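PDB 3GJY: spermidine synthase from Corynebacterium glutamicum ATCC 13032, which probably catalyses transfer of an aminopropyl group from decarboxylated S-adenosylmethionine to putrescine, forming spermidine in polyamine biosynthesis. Local coordinates for residues Q86-G97 and F155-D166. Numbering follows the deposited sequence.
Sequences QDASKLRITHLG and FTPASRDVIIRD
R92 meets D161 side-on in a two-pronged salt bridge beside the N-terminal ends of two parallel strands. R92 NE lies 2.9 Å from D161 OD2 and R92 NH2 2.9 Å from D161 OD1; both oxygens lie in the guanidinium plane, yet the nitrogens approach from above the carboxylate, the two planes being 47° apart. The anti lone pair of OD2 takes R92 N as well. A bend at chi3 (-61°) lays the guanidinium across the type II turn T156-S159, where R92 NH1 donates to A158 O (3.1 Å) and one face lies over R160 N. Two waters link its NH groups to A158 O and S159 O.

A second arginine serves T94: R160 NH2 donates to T94 OG1 (2.8 Å), while its NE and NH1 both grip S159 OG and F155 CD1 sits over the guanidinium centre. Q86 NE2 reaches D161 O from above the carbonyl plane (3.0 Å); Q86 OE1 lies against V162 CG2, buried without a hydrogen-bond partner.

Backbone pairing is parallel: R92 O accepts D161 N and V162 N, then T94 N to V162 O, I164 N to T94 O, L96 N to I164 O and D166 N to L96 O.

On one face I93 CG2 packs against I164 CD1 (3.9 Å), both residues touching F107 of helix 102-110; on the other, L96 CD1 meets I163 CG2 (3.8 Å), against F182 and C186 of helix 180-189.

Backbone bonds thus join these central strands of the Rossmann-like methyltransferase fold, with apolar packing on both faces, while R92 ties the incoming loop to their N-terminal end.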
# COMPACT_ATOMS: atom_id res chain seq x y z
N GLN A 86 -4.18 -16.69 6.51
CA GLN A 86 -5.56 -16.23 6.43
C GLN A 86 -6.38 -17.07 5.47
O GLN A 86 -5.85 -17.89 4.73
CB GLN A 86 -5.61 -14.73 6.03
CG GLN A 86 -4.95 -13.87 7.13
CD GLN A 86 -4.90 -12.42 6.76
OE1 GLN A 86 -4.50 -12.08 5.66
NE2 GLN A 86 -5.27 -11.56 7.70
N ASP A 87 -7.69 -16.88 5.52
CA ASP A 87 -8.63 -17.63 4.70
C ASP A 87 -9.02 -16.75 3.51
O ASP A 87 -9.80 -15.80 3.62
CB ASP A 87 -9.84 -18.00 5.56
CG ASP A 87 -10.86 -18.85 4.82
OD1 ASP A 87 -10.76 -18.96 3.56
OD2 ASP A 87 -11.76 -19.39 5.50
N ALA A 88 -8.45 -17.07 2.34
CA ALA A 88 -8.70 -16.30 1.14
C ALA A 88 -10.15 -16.24 0.72
O ALA A 88 -10.57 -15.30 0.03
CB ALA A 88 -7.84 -16.85 -0.03
N SER A 89 -10.92 -17.28 1.08
CA SER A 89 -12.31 -17.34 0.64
C SER A 89 -13.20 -16.31 1.33
O SER A 89 -14.34 -16.06 0.90
CB SER A 89 -12.89 -18.76 0.82
OG SER A 89 -13.07 -19.03 2.17
N LYS A 90 -12.68 -15.68 2.38
CA LYS A 90 -13.46 -14.67 3.09
C LYS A 90 -12.67 -13.38 3.37
O LYS A 90 -13.02 -12.56 4.25
CB LYS A 90 -14.13 -15.25 4.32
CG LYS A 90 -13.21 -15.88 5.30
CD LYS A 90 -13.93 -16.13 6.62
CE LYS A 90 -13.02 -16.72 7.64
NZ LYS A 90 -13.81 -16.87 8.92
N LEU A 91 -11.64 -13.19 2.56
CA LEU A 91 -10.70 -12.11 2.78
C LEU A 91 -11.31 -10.73 2.54
O LEU A 91 -11.98 -10.52 1.52
CB LEU A 91 -9.49 -12.35 1.84
CG LEU A 91 -8.24 -11.59 2.24
CD1 LEU A 91 -7.65 -12.19 3.50
CD2 LEU A 91 -7.23 -11.68 1.10
N ARG A 92 -11.03 -9.79 3.45
CA ARG A 92 -11.48 -8.38 3.36
C ARG A 92 -10.23 -7.53 3.38
O ARG A 92 -9.50 -7.50 4.37
CB ARG A 92 -12.39 -8.00 4.53
CG ARG A 92 -13.59 -8.87 4.66
CD ARG A 92 -14.16 -8.85 6.09
NE ARG A 92 -13.18 -9.36 7.03
CZ ARG A 92 -13.33 -9.35 8.36
NH1 ARG A 92 -14.43 -8.81 8.88
NH2 ARG A 92 -12.34 -9.80 9.15
N ILE A 93 -9.95 -6.85 2.26
CA ILE A 93 -8.78 -5.98 2.16
C ILE A 93 -9.23 -4.52 2.02
O ILE A 93 -9.99 -4.22 1.08
CB ILE A 93 -7.86 -6.35 0.97
CG1 ILE A 93 -7.50 -7.85 0.96
CG2 ILE A 93 -6.60 -5.42 0.98
CD1 ILE A 93 -6.65 -8.25 -0.22
N THR A 94 -8.75 -3.65 2.92
CA THR A 94 -9.01 -2.21 2.82
C THR A 94 -7.79 -1.53 2.26
O THR A 94 -6.67 -1.73 2.79
CB THR A 94 -9.33 -1.61 4.22
OG1 THR A 94 -10.56 -2.18 4.63
CG2 THR A 94 -9.45 -0.07 4.21
N HIS A 95 -8.01 -0.73 1.21
CA HIS A 95 -6.96 0.03 0.56
C HIS A 95 -7.15 1.48 0.90
O HIS A 95 -8.14 2.10 0.46
CB HIS A 95 -7.04 -0.17 -0.97
CG HIS A 95 -6.90 -1.59 -1.39
ND1 HIS A 95 -5.75 -2.09 -1.96
CD2 HIS A 95 -7.80 -2.61 -1.37
CE1 HIS A 95 -5.94 -3.36 -2.25
NE2 HIS A 95 -7.17 -3.71 -1.89
N LEU A 96 -6.26 1.99 1.74
CA LEU A 96 -6.31 3.43 2.08
C LEU A 96 -5.47 4.18 1.04
O LEU A 96 -4.23 4.18 1.09
CB LEU A 96 -5.80 3.67 3.52
CG LEU A 96 -6.60 2.98 4.62
CD1 LEU A 96 -5.92 3.16 5.96
CD2 LEU A 96 -8.09 3.39 4.66
N GLY A 97 -6.15 4.72 0.05
CA GLY A 97 -5.47 5.17 -1.19
C GLY A 97 -5.16 4.04 -2.15
O GLY A 97 -5.11 2.87 -1.78
N PHE A 155 -13.12 2.67 11.94
CA PHE A 155 -13.06 1.21 11.88
C PHE A 155 -13.65 0.62 13.17
O PHE A 155 -13.28 1.04 14.28
CB PHE A 155 -11.60 0.71 11.81
CG PHE A 155 -10.88 0.92 10.49
CD1 PHE A 155 -11.55 1.08 9.28
CD2 PHE A 155 -9.49 0.90 10.49
CE1 PHE A 155 -10.83 1.24 8.08
CE2 PHE A 155 -8.77 1.05 9.32
CZ PHE A 155 -9.43 1.23 8.11
N THR A 156 -14.49 -0.39 13.01
CA THR A 156 -14.96 -1.18 14.16
C THR A 156 -14.07 -2.46 14.30
O THR A 156 -13.31 -2.82 13.39
CB THR A 156 -16.43 -1.57 13.99
OG1 THR A 156 -16.58 -2.33 12.79
CG2 THR A 156 -17.32 -0.34 13.90
N PRO A 157 -14.15 -3.14 15.44
CA PRO A 157 -13.25 -4.26 15.63
C PRO A 157 -13.39 -5.40 14.65
O PRO A 157 -14.49 -5.81 14.28
CB PRO A 157 -13.57 -4.74 17.05
CG PRO A 157 -14.05 -3.52 17.72
CD PRO A 157 -14.90 -2.83 16.68
N ALA A 158 -12.24 -5.90 14.19
CA ALA A 158 -12.20 -7.11 13.36
C ALA A 158 -13.11 -6.99 12.15
O ALA A 158 -13.82 -7.93 11.77
CB ALA A 158 -12.55 -8.34 14.20
N SER A 159 -13.05 -5.82 11.52
CA SER A 159 -13.86 -5.50 10.33
C SER A 159 -13.15 -5.70 9.01
O SER A 159 -13.77 -5.57 7.95
CB SER A 159 -14.41 -4.09 10.49
OG SER A 159 -13.34 -3.17 10.74
N ARG A 160 -11.85 -6.01 9.06
CA ARG A 160 -11.06 -6.26 7.82
C ARG A 160 -9.87 -7.15 8.16
O ARG A 160 -9.43 -7.16 9.31
CB ARG A 160 -10.60 -4.93 7.16
CG ARG A 160 -9.84 -4.02 8.12
CD ARG A 160 -10.27 -2.57 8.02
NE ARG A 160 -11.62 -2.32 8.45
CZ ARG A 160 -12.59 -1.68 7.77
NH1 ARG A 160 -13.74 -1.51 8.38
NH2 ARG A 160 -12.47 -1.25 6.52
N ASP A 161 -9.30 -7.83 7.15
CA ASP A 161 -8.19 -8.76 7.39
C ASP A 161 -6.85 -8.19 7.04
O ASP A 161 -5.84 -8.60 7.62
CB ASP A 161 -8.43 -10.02 6.58
CG ASP A 161 -9.75 -10.63 6.95
OD1 ASP A 161 -9.92 -11.08 8.10
OD2 ASP A 161 -10.67 -10.61 6.12
N VAL A 162 -6.84 -7.24 6.09
CA VAL A 162 -5.61 -6.63 5.61
C VAL A 162 -5.92 -5.17 5.36
O VAL A 162 -6.96 -4.86 4.80
CB VAL A 162 -5.13 -7.28 4.26
CG1 VAL A 162 -3.85 -6.64 3.81
CG2 VAL A 162 -4.98 -8.81 4.38
N ILE A 163 -5.00 -4.30 5.73
CA ILE A 163 -5.04 -2.89 5.34
C ILE A 163 -3.77 -2.59 4.55
O ILE A 163 -2.68 -2.87 5.01
CB ILE A 163 -5.08 -1.97 6.60
CG1 ILE A 163 -6.39 -2.16 7.38
CG2 ILE A 163 -4.87 -0.48 6.26
CD1 ILE A 163 -6.31 -1.66 8.82
N ILE A 164 -3.94 -2.01 3.35
CA ILE A 164 -2.85 -1.54 2.51
C ILE A 164 -2.94 -0.02 2.46
O ILE A 164 -3.95 0.52 2.01
CB ILE A 164 -2.92 -2.14 1.08
CG1 ILE A 164 -2.90 -3.69 1.18
CG2 ILE A 164 -1.76 -1.60 0.23
CD1 ILE A 164 -3.01 -4.43 -0.10
N ARG A 165 -1.90 0.67 2.93
CA ARG A 165 -1.86 2.14 2.88
C ARG A 165 -0.98 2.54 1.70
O ARG A 165 0.22 2.20 1.65
CB ARG A 165 -1.25 2.76 4.14
CG ARG A 165 -1.52 4.23 4.21
CD ARG A 165 -0.53 4.95 5.14
NE ARG A 165 0.81 4.95 4.58
CZ ARG A 165 1.90 5.16 5.32
NH1 ARG A 165 1.82 5.37 6.62
NH2 ARG A 165 3.09 5.13 4.73
N ASP A 166 -1.57 3.27 0.76
CA ASP A 166 -0.82 3.77 -0.40
C ASP A 166 -1.41 5.11 -0.77
O ASP A 166 -2.11 5.25 -1.77
CB ASP A 166 -0.87 2.77 -1.57
CG ASP A 166 0.04 3.17 -2.73
OD1 ASP A 166 0.98 3.92 -2.48
OD2 ASP A 166 -0.22 2.73 -3.88
O HOH W 1 -16.56 -7.31 7.84
O HOH W 2 -13.12 -11.05 11.72